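Local coordinates for spermidine synthase (Corynebacterium glutamicum ATCC 13032, PDB 3GJY), which probably makes spermidine by transferring an aminopropyl group to putrescine, at residues A[102-107]-A[114-119]. Residues are numbered along the deposited sequence; the frame is centred on the assembly and turned at random.
Sequences TMARYF and SRNTVV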
loop_
_atom_site.group_PDB
_atom_site.type_symbol
_atom_site.label_atom_id
_atom_site.label_comp_id
_atom_site.label_asym_id
_atom_site.label_seq_id
_atom_site.Cartn_x
_atom_site.Cartn_y
_atom_site.Cartn_z
ATOM N N THR A 102 -3.114 9.825 1.432
ATOM C CA THR A 102 -1.936 10.243 2.180
ATOM C C THR A 102 -0.632 9.653 1.643
ATOM O O THR A 102 0.385 10.371 1.570
ATOM C CB THR A 102 -2.151 9.927 3.645
ATOM O OG1 THR A 102 -3.349 10.619 4.068
ATOM C CG2 THR A 102 -0.910 10.281 4.531
HETATM N N MSE A 103 -0.613 8.367 1.286
HETATM C CA MSE A 103 0.584 7.790 0.688
HETATM C C MSE A 103 0.940 8.491 -0.649
HETATM O O MSE A 103 2.102 8.761 -0.943
HETATM C CB MSE A 103 0.350 6.286 0.464
HETATM C CG MSE A 103 1.593 5.462 0.333
HETATM SE SE MSE A 103 2.468 4.907 2.044
HETATM C CE MSE A 103 3.649 6.469 2.323
ATOM N N ALA A 104 -0.078 8.756 -1.477
ATOM C CA ALA A 104 0.119 9.480 -2.738
ATOM C C ALA A 104 0.738 10.864 -2.501
ATOM O O ALA A 104 1.676 11.296 -3.200
ATOM C CB ALA A 104 -1.197 9.566 -3.549
ATOM N N ARG A 105 0.184 11.557 -1.509
ATOM C CA ARG A 105 0.667 12.883 -1.088
ATOM C C ARG A 105 2.138 12.822 -0.631
ATOM O O ARG A 105 2.953 13.714 -0.923
ATOM C CB ARG A 105 -0.261 13.362 0.033
ATOM C CG ARG A 105 0.144 14.655 0.765
ATOM C CD ARG A 105 -0.945 14.956 1.786
ATOM N NE ARG A 105 -0.664 16.091 2.670
ATOM C CZ ARG A 105 -0.260 15.989 3.931
ATOM N NH1 ARG A 105 0.026 14.804 4.477
ATOM N NH2 ARG A 105 -0.167 17.096 4.645
ATOM N N TYR A 106 2.472 11.750 0.094
ATOM C CA TYR A 106 3.838 11.547 0.558
ATOM C C TYR A 106 4.807 11.391 -0.620
ATOM O O TYR A 106 5.822 12.100 -0.722
ATOM C CB TYR A 106 3.858 10.288 1.447
ATOM C CG TYR A 106 5.239 9.922 1.903
ATOM C CD1 TYR A 106 5.781 10.474 3.071
ATOM C CD2 TYR A 106 6.019 9.040 1.174
ATOM C CE1 TYR A 106 7.067 10.147 3.489
ATOM C CE2 TYR A 106 7.324 8.722 1.560
ATOM C CZ TYR A 106 7.844 9.290 2.722
ATOM O OH TYR A 106 9.121 8.966 3.111
ATOM N N PHE A 107 4.485 10.446 -1.525
ATOM C CA PHE A 107 5.379 10.211 -2.655
ATOM C C PHE A 107 5.447 11.401 -3.584
ATOM O O PHE A 107 6.480 11.648 -4.207
ATOM C CB PHE A 107 5.019 8.936 -3.432
ATOM C CG PHE A 107 5.399 7.682 -2.703
ATOM C CD1 PHE A 107 6.720 7.361 -2.517
ATOM C CD2 PHE A 107 4.432 6.896 -2.108
ATOM C CE1 PHE A 107 7.078 6.204 -1.809
ATOM C CE2 PHE A 107 4.782 5.755 -1.372
ATOM C CZ PHE A 107 6.118 5.413 -1.230
ATOM N N SER A 114 6.938 13.008 -9.799
ATOM C CA SER A 114 6.131 11.783 -9.910
ATOM C C SER A 114 4.653 12.084 -10.164
ATOM O O SER A 114 4.144 13.158 -9.802
ATOM C CB SER A 114 6.302 10.893 -8.667
ATOM O OG SER A 114 5.711 11.467 -7.497
ATOM N N ARG A 115 4.011 11.148 -10.842
ATOM C CA ARG A 115 2.577 11.175 -11.045
ATOM C C ARG A 115 1.961 10.055 -10.241
ATOM O O ARG A 115 2.252 8.879 -10.511
ATOM C CB ARG A 115 2.251 10.965 -12.516
ATOM C CG ARG A 115 2.583 12.188 -13.392
ATOM C CD ARG A 115 2.053 12.049 -14.811
ATOM N NE ARG A 115 2.890 11.165 -15.602
ATOM C CZ ARG A 115 2.497 10.539 -16.723
ATOM N NH1 ARG A 115 1.228 10.632 -17.165
ATOM N NH2 ARG A 115 3.374 9.777 -17.404
ATOM N N ASN A 116 1.121 10.402 -9.264
ATOM C CA ASN A 116 0.472 9.405 -8.383
ATOM C C ASN A 116 -1.000 9.350 -8.719
ATOM O O ASN A 116 -1.670 10.382 -8.673
ATOM C CB ASN A 116 0.628 9.815 -6.910
ATOM C CG ASN A 116 2.073 9.734 -6.447
ATOM O OD1 ASN A 116 2.502 8.703 -5.872
ATOM N ND2 ASN A 116 2.857 10.760 -6.760
ATOM N N THR A 117 -1.482 8.178 -9.103
ATOM C CA THR A 117 -2.906 8.003 -9.403
ATOM C C THR A 117 -3.516 7.125 -8.328
ATOM O O THR A 117 -3.021 6.021 -8.104
ATOM C CB THR A 117 -3.096 7.372 -10.781
ATOM O OG1 THR A 117 -2.505 8.239 -11.754
ATOM C CG2 THR A 117 -4.551 7.174 -11.102
ATOM N N VAL A 118 -4.554 7.621 -7.665
ATOM C CA VAL A 118 -5.221 6.881 -6.599
ATOM C C VAL A 118 -6.568 6.417 -7.132
ATOM O O VAL A 118 -7.361 7.231 -7.575
ATOM C CB VAL A 118 -5.419 7.764 -5.315
ATOM C CG1 VAL A 118 -6.071 6.926 -4.198
ATOM C CG2 VAL A 118 -4.071 8.355 -4.841
ATOM N N VAL A 119 -6.821 5.122 -7.052
ATOM C CA VAL A 119 -8.109 4.543 -7.424
ATOM C C VAL A 119 -8.882 4.329 -6.137
ATOM O O VAL A 119 -8.510 3.482 -5.286
ATOM C CB VAL A 119 -7.972 3.214 -8.188
ATOM C CG1 VAL A 119 -9.378 2.684 -8.587
ATOM C CG2 VAL A 119 -7.035 3.376 -9.391
#
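Ala104 faces strand 115-119 and sets its CB against CG2 of Val118 at 3.4 Å, a methyl-to-methyl contact tighter than usual for two carbons. The same CB lies 3.8 Å from CB of Asn116, whose amide group reaches across to the helix: its CG comes within 3.6 Å of the Ala104 O, and its OD1 within 3.5 Å of the Phe107 CB. Asn116 CG is placed there by a chi1 of -68°, beside the backbone N and anti to the carbonyl carbon. About a turn beyond Ala104, the Phe107 O has Ser114 OG 3.4 Å away, just before the strand.

Behind this first shell, the amide is fixed from several directions. Asn116 ND2 donates to Ser114 OG over 3.0 Å, a bent bond (135° at the hydrogen) with the hydroxyl oxygen tilted 20° out of the amide plane; ND2 also bonds to the carbonyl of Arg140, while OD1 pairs with His95 NE2. Ser114 OG is bonded in turn to the carbonyl of Tyr111. From its CB, the Phe107 side chain turns away from the strand and reaches Ile93 on strand 92-96 and Ala78 on helix 69-85.

Helix and strand run nearly antiparallel, with axes 8.5 Å apart, as befits the second half of the beta-alpha-beta unit formed by strand 92-96, helix 102-110 and strand 115-120 in the Rossmann-like methyltransferase fold. The two segments meet by close packing, without hydrogen bonds between them; the buried amide satisfies its polarity through Ser114, His95 and Arg140, which hold it in place while Asn116 CB and CG pack against the helix.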